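Local coordinates for protein putative ADP-Ribosyltransferase Scabin (Streptomyces scabiei 87.22, PDB 5EWY) that probably transfers ADP-ribose from NAD+ to DNA as a toxin of a plant-pathogenic bacterium, and here holds an inhibitor in its active-site cleft, at residues A[106-120]-A[153-167]. Numbering follows the deposited sequence.
Sequences YVLVNQPSPYVSTTY and HKWADQVEVAFPGGI. With 5TQ (4-(8-fluoranyl-6-oxidanylidene-1,3,4,5-tetrahydrobenzo[c][1,6]naphthyridin-2-yl)butanoic acid), chain B.
Ser117 and Glu160 meet through a short hydrogen bond, with Ser117 OG 2.5 Å from Glu160 OE2. The hydroxyl reaches this oxygen from above the carboxylate plane, 47° out of it. The glutamate chain is extended, with CG anti to the backbone N (chi1 -177°), which carries its carboxylate from the start of its strand across to the serine. Tyr106 adds its ring edge, with CE2 3.5 Å from Glu160 OE2, and Val107 CG2 lies against Glu160 OE1. Helix 103-108 thus borders the carboxylate too.

Strands 115-119 and 160-164 run antiparallel beneath this group. On the other side of the sheet, Thr118 OG1 stands between its own backbone N and carbonyl carbon (chi1 71°), which turns it to Val161 O at 2.8 Å. Thr118 N reaches the same oxygen from the opposite face of the carbonyl plane, and two bonds therefore grip it. The Phe163 ring turns its edge to Thr118 OG1. Val161 CG2 sits over one face of the Tyr120 ring, 3.7 Å from its centroid, a CH-pi contact. Tyr120 OH is held by Asp144.

Back on the Ser117 face, Thr119 OG1 bonds to Gln158 O at 2.7 Å, and Tyr115 CE1 packs on Pro164 CG at 3.9 Å. Inhibitor 5TQ lies on this face. Its F20 is 3.3 Å from Glu160 CB, while Arg77 and Ser78 bond its polar atoms. Arg77 also bonds Ser117 O and would probably supply the arginine of an Arg-Ser-Glu site. With the S-T-T strand and Q-x-E segment, this is consistent with the NAD+-binding active site of such ADP-ribosyltransferases.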
ATOM      1  N   TYR A 106      14.315   4.390  -2.328  1.00 27.43           N
ATOM      2  CA  TYR A 106      13.192   4.726  -1.452  1.00 30.12           C
ATOM      3  C   TYR A 106      13.072   3.728  -0.305  1.00 29.29           C
ATOM      4  O   TYR A 106      12.838   4.112   0.848  1.00 32.77           O
ATOM      5  CB  TYR A 106      11.907   4.728  -2.290  1.00 41.18           C
ATOM      6  CG  TYR A 106      10.618   4.667  -1.496  1.00 37.98           C
ATOM      7  CD1 TYR A 106      10.203   5.751  -0.738  1.00 67.32           C
ATOM      8  CD2 TYR A 106       9.806   3.534  -1.519  1.00 54.12           C
ATOM      9  CE1 TYR A 106       9.030   5.712  -0.012  1.00 82.23           C
ATOM     10  CE2 TYR A 106       8.631   3.487  -0.793  1.00 66.57           C
ATOM     11  CZ  TYR A 106       8.247   4.583  -0.041  1.00 74.23           C
ATOM     12  OH  TYR A 106       7.080   4.565   0.693  1.00 60.45           O
ATOM     13  N   VAL A 107      13.272   2.445  -0.602  1.00 27.58           N
ATOM     14  CA  VAL A 107      13.179   1.394   0.409  1.00 25.79           C
ATOM     15  C   VAL A 107      14.308   1.499   1.426  1.00 27.45           C
ATOM     16  O   VAL A 107      14.110   1.255   2.627  1.00 29.50           O
ATOM     17  CB  VAL A 107      13.188   0.025  -0.292  1.00 28.17           C
ATOM     18  CG1 VAL A 107      13.461  -1.120   0.709  1.00 27.70           C
ATOM     19  CG2 VAL A 107      11.870  -0.184  -1.033  1.00 25.17           C
ATOM     20  N   LEU A 108      15.517   1.804   0.964  1.00 28.12           N
ATOM     21  CA  LEU A 108      16.671   1.791   1.850  1.00 32.65           C
ATOM     22  C   LEU A 108      16.766   3.066   2.675  1.00 35.56           C
ATOM     23  O   LEU A 108      17.154   3.020   3.845  1.00 36.73           O
ATOM     24  CB  LEU A 108      17.957   1.625   1.036  1.00 30.94           C
ATOM     25  CG  LEU A 108      19.186   1.338   1.899  1.00 47.12           C
ATOM     26  CD1 LEU A 108      19.109  -0.061   2.473  1.00 57.57           C
ATOM     27  CD2 LEU A 108      20.471   1.519   1.105  1.00 69.35           C
ATOM     28  N   VAL A 109      16.431   4.207   2.082  1.00 31.93           N
ATOM     29  CA  VAL A 109      16.650   5.519   2.683  1.00 35.19           C
ATOM     30  C   VAL A 109      15.338   6.273   2.594  1.00 41.77           C
ATOM     31  O   VAL A 109      14.949   6.720   1.508  1.00 46.23           O
ATOM     32  CB  VAL A 109      17.762   6.301   1.969  1.00 33.28           C
ATOM     33  CG1 VAL A 109      17.865   7.713   2.529  1.00 45.92           C
ATOM     34  CG2 VAL A 109      19.081   5.577   2.113  1.00 38.76           C
ATOM     35  N   ASN A 110      14.654   6.416   3.728  1.00 51.10           N
ATOM     36  CA  ASN A 110      13.376   7.113   3.745  1.00 67.73           C
ATOM     37  C   ASN A 110      13.546   8.501   3.143  1.00 53.27           C
ATOM     38  O   ASN A 110      14.407   9.277   3.571  1.00 48.56           O
ATOM     39  CB  ASN A 110      12.851   7.205   5.182  1.00 91.13           C
ATOM     40  CG  ASN A 110      11.430   7.737   5.258  1.00 89.40           C
ATOM     41  OD1 ASN A 110      10.710   7.770   4.259  1.00 79.35           O
ATOM     42  ND2 ASN A 110      11.017   8.149   6.451  1.00 91.40           N
ATOM     43  N   GLN A 111      12.731   8.797   2.128  1.00 41.66           N
ATOM     44  CA  GLN A 111      12.909   9.969   1.282  1.00 38.90           C
ATOM     45  C   GLN A 111      11.558  10.240   0.643  1.00 31.49           C
ATOM     46  O   GLN A 111      10.846   9.276   0.332  1.00 31.48           O
ATOM     47  CB  GLN A 111      13.945   9.663   0.193  1.00 46.05           C
ATOM     48  CG  GLN A 111      14.137  10.768  -0.828  1.00 68.17           C
ATOM     49  CD  GLN A 111      15.439  10.647  -1.617  1.00 79.31           C
ATOM     50  OE1 GLN A 111      16.001   9.557  -1.766  1.00 40.19           O
ATOM     51  NE2 GLN A 111      15.925  11.778  -2.125  1.00106.32           N
ATOM     52  N   PRO A 112      11.147  11.494   0.455  1.00 27.60           N
ATOM     53  CA  PRO A 112       9.849  11.724  -0.189  1.00 33.47           C
ATOM     54  C   PRO A 112       9.831  11.097  -1.570  1.00 28.55           C
ATOM     55  O   PRO A 112      10.790  11.218  -2.333  1.00 32.09           O
ATOM     56  CB  PRO A 112       9.752  13.248  -0.275  1.00 33.95           C
ATOM     57  CG  PRO A 112      10.642  13.747   0.804  1.00 36.04           C
ATOM     58  CD  PRO A 112      11.775  12.752   0.885  1.00 38.31           C
ATOM     59  N   SER A 113       8.721  10.440  -1.889  1.00 26.60           N
ATOM     60  CA  SER A 113       8.645   9.629  -3.096  1.00 26.41           C
ATOM     61  C   SER A 113       7.257   9.719  -3.714  1.00 27.26           C
ATOM     62  O   SER A 113       6.323  10.242  -3.088  1.00 25.75           O
ATOM     63  CB  SER A 113       8.976   8.186  -2.743  1.00 26.39           C
ATOM     64  OG  SER A 113       7.799   7.481  -2.375  1.00 24.19           O
ATOM     65  N   PRO A 114       7.098   9.234  -4.949  1.00 24.87           N
ATOM     66  CA  PRO A 114       5.769   9.136  -5.565  1.00 25.44           C
ATOM     67  C   PRO A 114       4.983   7.924  -5.113  1.00 21.56           C
ATOM     68  O   PRO A 114       3.884   7.693  -5.635  1.00 24.57           O
ATOM     69  CB  PRO A 114       6.115   9.006  -7.056  1.00 31.54           C
ATOM     70  CG  PRO A 114       7.391   8.259  -7.043  1.00 25.95           C
ATOM     71  CD  PRO A 114       8.160   8.823  -5.886  1.00 27.53           C
ATOM     72  N   TYR A 115       5.534   7.125  -4.214  1.00 21.46           N
ATOM     73  CA  TYR A 115       4.970   5.831  -3.852  1.00 19.79           C
ATOM     74  C   TYR A 115       4.273   5.885  -2.500  1.00 19.21           C
ATOM     75  O   TYR A 115       4.689   6.603  -1.585  1.00 21.54           O
ATOM     76  CB  TYR A 115       6.085   4.775  -3.763  1.00 20.97           C
ATOM     77  CG  TYR A 115       6.894   4.661  -5.017  1.00 21.67           C
ATOM     78  CD1 TYR A 115       6.336   4.117  -6.169  1.00 22.60           C
ATOM     79  CD2 TYR A 115       8.212   5.097  -5.071  1.00 23.70           C
ATOM     80  CE1 TYR A 115       7.064   4.030  -7.342  1.00 22.86           C
ATOM     81  CE2 TYR A 115       8.946   4.991  -6.224  1.00 24.72           C
ATOM     82  CZ  TYR A 115       8.369   4.461  -7.359  1.00 23.74           C
ATOM     83  OH  TYR A 115       9.099   4.368  -8.510  1.00 26.87           O
ATOM     84  N   VAL A 116       3.210   5.094  -2.368  1.00 18.51           N
ATOM     85  CA  VAL A 116       2.660   4.750  -1.066  1.00 19.16           C
ATOM     86  C   VAL A 116       2.981   3.287  -0.807  1.00 17.33           C
ATOM     87  O   VAL A 116       2.589   2.416  -1.595  1.00 18.11           O
ATOM     88  CB  VAL A 116       1.151   5.012  -0.980  1.00 19.45           C
ATOM     89  CG1 VAL A 116       0.587   4.476   0.326  1.00 19.70           C
ATOM     90  CG2 VAL A 116       0.868   6.511  -1.091  1.00 21.24           C
ATOM     91  N   SER A 117       3.652   3.018   0.306  1.00 19.50           N
ATOM     92  CA  SER A 117       4.059   1.665   0.650  1.00 18.29           C
ATOM     93  C   SER A 117       2.921   0.914   1.306  1.00 16.72           C
ATOM     94  O   SER A 117       2.219   1.435   2.170  1.00 17.89           O
ATOM     95  CB  SER A 117       5.212   1.684   1.637  1.00 20.17           C
ATOM     96  OG  SER A 117       6.367   2.244   1.024  1.00 25.52           O
ATOM     97  N   THR A 118       2.774  -0.344   0.905  1.00 16.43           N
ATOM     98  CA  THR A 118       1.849  -1.297   1.509  1.00 15.39           C
ATOM     99  C   THR A 118       2.604  -2.606   1.626  1.00 14.02           C
ATOM    100  O   THR A 118       3.714  -2.758   1.114  1.00 15.66           O
ATOM    101  CB  THR A 118       0.579  -1.498   0.663  1.00 17.20           C
ATOM    102  OG1 THR A 118       0.893  -2.230  -0.529  1.00 16.64           O
ATOM    103  CG2 THR A 118      -0.075  -0.132   0.303  1.00 17.73           C
ATOM    104  N   THR A 119       1.966  -3.592   2.251  1.00 14.39           N
ATOM    105  CA  THR A 119       2.594  -4.890   2.425  1.00 13.36           C
ATOM    106  C   THR A 119       1.595  -6.015   2.202  1.00 14.98           C
ATOM    107  O   THR A 119       0.413  -5.887   2.503  1.00 14.88           O
ATOM    108  CB  THR A 119       3.229  -5.008   3.840  1.00 13.48           C
ATOM    109  OG1 THR A 119       3.785  -6.301   4.029  1.00 15.79           O
ATOM    110  CG2 THR A 119       2.232  -4.720   4.925  1.00 16.13           C
ATOM    111  N   TYR A 120       2.137  -7.159   1.792  1.00 15.01           N
ATOM    112  CA  TYR A 120       1.368  -8.386   1.765  1.00 14.20           C
ATOM    113  C   TYR A 120       1.129  -8.956   3.158  1.00 14.86           C
ATOM    114  O   TYR A 120       0.288  -9.850   3.314  1.00 16.51           O
ATOM    115  CB  TYR A 120       2.136  -9.446   0.969  1.00 15.75           C
ATOM    116  CG  TYR A 120       2.264  -9.239  -0.522  1.00 14.74           C
ATOM    117  CD1 TYR A 120       1.183  -9.431  -1.363  1.00 15.15           C
ATOM    118  CD2 TYR A 120       3.504  -8.977  -1.104  1.00 15.06           C
ATOM    119  CE1 TYR A 120       1.303  -9.307  -2.735  1.00 16.61           C
ATOM    120  CE2 TYR A 120       3.625  -8.835  -2.484  1.00 17.58           C
ATOM    121  CZ  TYR A 120       2.521  -9.030  -3.286  1.00 17.29           C
ATOM    122  OH  TYR A 120       2.613  -8.912  -4.655  1.00 20.17           O
ATOM    123  N   HIS A 153      17.589  -7.842  -0.254  1.00 36.13           N
ATOM    124  CA  HIS A 153      17.922  -6.562   0.346  1.00 32.59           C
ATOM    125  C   HIS A 153      17.467  -6.524   1.801  1.00 32.02           C
ATOM    126  O   HIS A 153      16.711  -7.379   2.279  1.00 30.78           O
ATOM    127  CB  HIS A 153      17.293  -5.422  -0.454  1.00 33.19           C
ATOM    128  CG  HIS A 153      15.800  -5.446  -0.464  1.00 27.76           C
ATOM    129  ND1 HIS A 153      15.029  -4.741   0.435  1.00 26.26           N
ATOM    130  CD2 HIS A 153      14.933  -6.118  -1.258  1.00 30.55           C
ATOM    131  CE1 HIS A 153      13.751  -4.964   0.184  1.00 27.63           C
ATOM    132  NE2 HIS A 153      13.668  -5.788  -0.846  1.00 27.09           N
ATOM    133  N   LYS A 154      17.960  -5.503   2.509  1.00 34.66           N
ATOM    134  CA  LYS A 154      17.814  -5.431   3.956  1.00 32.84           C
ATOM    135  C   LYS A 154      16.363  -5.562   4.395  1.00 29.22           C
ATOM    136  O   LYS A 154      16.078  -6.133   5.451  1.00 31.62           O
ATOM    137  CB  LYS A 154      18.389  -4.102   4.443  1.00 40.34           C
ATOM    138  CG  LYS A 154      18.361  -3.929   5.939  1.00 48.63           C
ATOM    139  CD  LYS A 154      19.405  -2.919   6.409  1.00 58.35           C
ATOM    140  CE  LYS A 154      19.200  -1.540   5.791  1.00 72.33           C
ATOM    141  NZ  LYS A 154      20.270  -0.568   6.195  1.00 78.94           N
ATOM    142  N   TRP A 155      15.442  -4.993   3.625  1.00 27.57           N
ATOM    143  CA  TRP A 155      14.043  -4.890   4.025  1.00 24.58           C
ATOM    144  C   TRP A 155      13.140  -5.862   3.276  1.00 23.52           C
ATOM    145  O   TRP A 155      11.919  -5.654   3.203  1.00 24.87           O
ATOM    146  CB  TRP A 155      13.578  -3.445   3.855  1.00 26.45           C
ATOM    147  CG  TRP A 155      14.319  -2.550   4.794  1.00 28.30           C
ATOM    148  CD1 TRP A 155      15.197  -1.576   4.472  1.00 31.50           C
ATOM    149  CD2 TRP A 155      14.267  -2.598   6.222  1.00 28.19           C
ATOM    150  NE1 TRP A 155      15.706  -0.989   5.620  1.00 34.43           N
ATOM    151  CE2 TRP A 155      15.126  -1.592   6.706  1.00 31.50           C
ATOM    152  CE3 TRP A 155      13.549  -3.377   7.139  1.00 31.82           C
ATOM    153  CZ2 TRP A 155      15.311  -1.365   8.065  1.00 44.72           C
ATOM    154  CZ3 TRP A 155      13.727  -3.143   8.490  1.00 50.75           C
ATOM    155  CH2 TRP A 155      14.603  -2.145   8.941  1.00 57.01           C
ATOM    156  N   ALA A 156      13.707  -6.953   2.761  1.00 23.32           N
ATOM    157  CA  ALA A 156      12.886  -7.883   1.993  1.00 20.79           C
ATOM    158  C   ALA A 156      11.785  -8.485   2.845  1.00 23.27           C
ATOM    159  O   ALA A 156      10.737  -8.857   2.306  1.00 23.67           O
ATOM    160  CB  ALA A 156      13.754  -8.995   1.409  1.00 26.57           C
ATOM    161  N   ASP A 157      11.994  -8.583   4.164  1.00 24.33           N
ATOM    162  CA  ASP A 157      10.955  -9.205   4.978  0.61 26.71           C
ATOM    163  C   ASP A 157       9.746  -8.303   5.170  1.00 24.44           C
ATOM    164  O   ASP A 157       8.756  -8.758   5.754  1.00 27.76           O
ATOM    165  CB  ASP A 157      11.506  -9.675   6.331  0.61 32.05           C
ATOM    166  CG  ASP A 157      12.257 -11.001   6.239  0.61 48.08           C
ATOM    167  OD1 ASP A 157      12.030 -11.773   5.279  0.61 39.56           O
ATOM    168  OD2 ASP A 157      13.071 -11.278   7.143  0.61 59.91           O
ATOM    169  N   GLN A 158       9.750  -7.094   4.616  1.00 20.43           N
ATOM    170  CA  GLN A 158       8.556  -6.270   4.631  1.00 19.82           C
ATOM    171  C   GLN A 158       7.567  -6.640   3.530  1.00 18.70           C
ATOM    172  O   GLN A 158       6.439  -6.132   3.538  1.00 16.88           O
ATOM    173  CB  GLN A 158       8.909  -4.801   4.440  1.00 21.43           C
ATOM    174  CG  GLN A 158       9.769  -4.182   5.500  1.00 25.96           C
ATOM    175  CD  GLN A 158       9.884  -2.685   5.265  1.00 29.47           C
ATOM    176  OE1 GLN A 158      10.295  -2.225   4.167  1.00 33.16           O
ATOM    177  NE2 GLN A 158       9.499  -1.917   6.263  1.00 44.05           N
ATOM    178  N   VAL A 159       7.990  -7.461   2.562  1.00 18.28           N
ATOM    179  CA  VAL A 159       7.142  -7.935   1.467  1.00 17.29           C
ATOM    180  C   VAL A 159       6.238  -6.814   0.949  1.00 18.15           C
ATOM    181  O   VAL A 159       4.995  -6.909   0.927  1.00 16.83           O
ATOM    182  CB  VAL A 159       6.420  -9.258   1.793  1.00 16.78           C
ATOM    183  CG1 VAL A 159       7.421 -10.374   1.963  1.00 19.16           C
ATOM    184  CG2 VAL A 159       5.523  -9.135   3.015  1.00 16.81           C
ATOM    185  N   GLU A 160       6.884  -5.759   0.477  1.00 17.74           N
ATOM    186  CA  GLU A 160       6.262  -4.482   0.167  1.00 16.01           C
ATOM    187  C   GLU A 160       5.676  -4.482  -1.237  1.00 16.63           C
ATOM    188  O   GLU A 160       6.222  -5.084  -2.170  1.00 18.74           O
ATOM    189  CB  GLU A 160       7.304  -3.367   0.289  1.00 17.71           C
ATOM    190  CG  GLU A 160       6.740  -1.997   0.063  1.00 20.39           C
ATOM    191  CD  GLU A 160       7.744  -0.898   0.243  1.00 28.41           C
ATOM    192  OE1 GLU A 160       8.841  -1.179   0.766  1.00 24.77           O
ATOM    193  OE2 GLU A 160       7.409   0.242  -0.148  1.00 29.24           O
ATOM    194  N   VAL A 161       4.573  -3.761  -1.373  1.00 17.67           N
ATOM    195  CA  VAL A 161       3.982  -3.394  -2.653  1.00 16.97           C
ATOM    196  C   VAL A 161       3.890  -1.869  -2.649  1.00 17.64           C
ATOM    197  O   VAL A 161       3.259  -1.267  -1.762  1.00 18.29           O
ATOM    198  CB  VAL A 161       2.603  -4.046  -2.861  1.00 16.68           C
ATOM    199  CG1 VAL A 161       1.971  -3.578  -4.182  1.00 18.93           C
ATOM    200  CG2 VAL A 161       2.700  -5.580  -2.828  1.00 17.23           C
ATOM    201  N   ALA A 162       4.527  -1.240  -3.633  1.00 18.44           N
ATOM    202  CA  ALA A 162       4.607   0.215  -3.700  1.00 18.84           C
ATOM    203  C   ALA A 162       3.634   0.745  -4.744  1.00 19.28           C
ATOM    204  O   ALA A 162       3.724   0.383  -5.926  1.00 21.42           O
ATOM    205  CB  ALA A 162       6.019   0.644  -4.072  1.00 20.71           C
ATOM    206  N   PHE A 163       2.722   1.623  -4.322  1.00 18.84           N
ATOM    207  CA  PHE A 163       1.694   2.143  -5.214  1.00 19.51           C
ATOM    208  C   PHE A 163       2.110   3.489  -5.789  1.00 20.46           C
ATOM    209  O   PHE A 163       2.084   4.502  -5.069  1.00 20.48           O
ATOM    210  CB  PHE A 163       0.339   2.248  -4.506  1.00 19.43           C
ATOM    211  CG  PHE A 163      -0.371   0.938  -4.460  1.00 18.23           C
ATOM    212  CD1 PHE A 163      -1.204   0.550  -5.495  1.00 18.63           C
ATOM    213  CD2 PHE A 163      -0.120   0.038  -3.433  1.00 18.33           C
ATOM    214  CE1 PHE A 163      -1.812  -0.691  -5.487  1.00 18.64           C
ATOM    215  CE2 PHE A 163      -0.712  -1.206  -3.416  1.00 17.41           C
ATOM    216  CZ  PHE A 163      -1.556  -1.580  -4.441  1.00 17.64           C
ATOM    217  N   PRO A 164       2.528   3.565  -7.053  1.00 20.61           N
ATOM    218  CA  PRO A 164       2.886   4.872  -7.631  1.00 21.56           C
ATOM    219  C   PRO A 164       1.645   5.732  -7.797  1.00 26.57           C
ATOM    220  O   PRO A 164       0.647   5.298  -8.382  1.00 24.91           O
ATOM    221  CB  PRO A 164       3.512   4.518  -8.985  1.00 22.83           C
ATOM    222  CG  PRO A 164       3.681   3.016  -8.986  1.00 22.25           C
ATOM    223  CD  PRO A 164       2.631   2.485  -8.043  1.00 22.34           C
ATOM    224  N   GLY A 165       1.694   6.941  -7.258  1.00 25.41           N
ATOM    225  CA  GLY A 165       0.538   7.802  -7.227  1.00 26.01           C
ATOM    226  C   GLY A 165      -0.393   7.527  -6.076  1.00 22.21           C
ATOM    227  O   GLY A 165      -1.439   8.181  -5.976  1.00 25.53           O
ATOM    228  N   GLY A 166      -0.039   6.597  -5.199  1.00 21.97           N
ATOM    229  CA  GLY A 166      -0.875   6.269  -4.063  1.00 20.28           C
ATOM    230  C   GLY A 166      -2.117   5.494  -4.445  1.00 20.60           C
ATOM    231  O   GLY A 166      -2.142   4.752  -5.427  1.00 21.88           O
ATOM    232  N   ILE A 167      -3.137   5.639  -3.601  1.00 21.21           N
ATOM    233  CA  ILE A 167      -4.287   4.732  -3.581  1.00 19.71           C
ATOM    234  C   ILE A 167      -5.534   5.541  -3.269  1.00 22.03           C
ATOM    235  O   ILE A 167      -5.639   6.138  -2.187  1.00 21.86           O
ATOM    236  CB  ILE A 167      -4.117   3.648  -2.507  1.00 20.20           C
ATOM    237  CG1 ILE A 167      -2.776   2.909  -2.649  1.00 20.69           C
ATOM    238  CG2 ILE A 167      -5.296   2.653  -2.568  1.00 19.61           C
ATOM    239  CD1 ILE A 167      -2.469   2.038  -1.463  1.00 20.87           C
TER
HETATM  240  N12 5TQ B 301       6.590   4.412   6.330  1.00 27.46           N
HETATM  241  C13 5TQ B 301       5.511   4.652   7.075  1.00 35.37           C
HETATM  242  C15 5TQ B 301       7.696   5.421   6.262  1.00 29.38           C
HETATM  243  C17 5TQ B 301       6.924   7.516   5.043  1.00 39.96           C
HETATM  244  C01 5TQ B 301       4.941  -1.246   4.589  1.00 19.58           C
HETATM  245  C02 5TQ B 301       6.069  -1.571   3.849  1.00 19.63           C
HETATM  246  C03 5TQ B 301       7.124  -0.673   3.721  1.00 21.12           C
HETATM  247  C04 5TQ B 301       7.038   0.575   4.323  1.00 22.44           C
HETATM  248  C05 5TQ B 301       5.914   0.924   5.098  1.00 20.36           C
HETATM  249  C06 5TQ B 301       4.858   0.002   5.208  1.00 19.35           C
HETATM  250  C07 5TQ B 301       3.694   0.341   6.017  1.00 19.41           C
HETATM  251  C08 5TQ B 301       5.800   2.211   5.741  1.00 20.85           C
HETATM  252  C09 5TQ B 301       4.620   2.461   6.497  1.00 23.81           C
HETATM  253  N10 5TQ B 301       3.617   1.555   6.595  1.00 18.61           N
HETATM  254  C11 5TQ B 301       6.770   3.223   5.710  1.00 25.78           C
HETATM  255  C14 5TQ B 301       4.498   3.752   7.150  1.00 22.58           C
HETATM  256  C16 5TQ B 301       7.292   6.885   6.371  1.00 39.05           C
HETATM  257  C18 5TQ B 301       5.468   7.275   4.703  1.00 44.55           C
HETATM  258  O19 5TQ B 301       2.742  -0.473   6.142  1.00 17.62           O
HETATM  259  F20 5TQ B 301       6.143  -2.769   3.269  1.00 21.50           F
HETATM  260  O21 5TQ B 301       4.772   8.231   4.270  1.00 32.28           O
HETATM  261  O22 5TQ B 301       4.980   6.141   4.860  1.00 26.11           O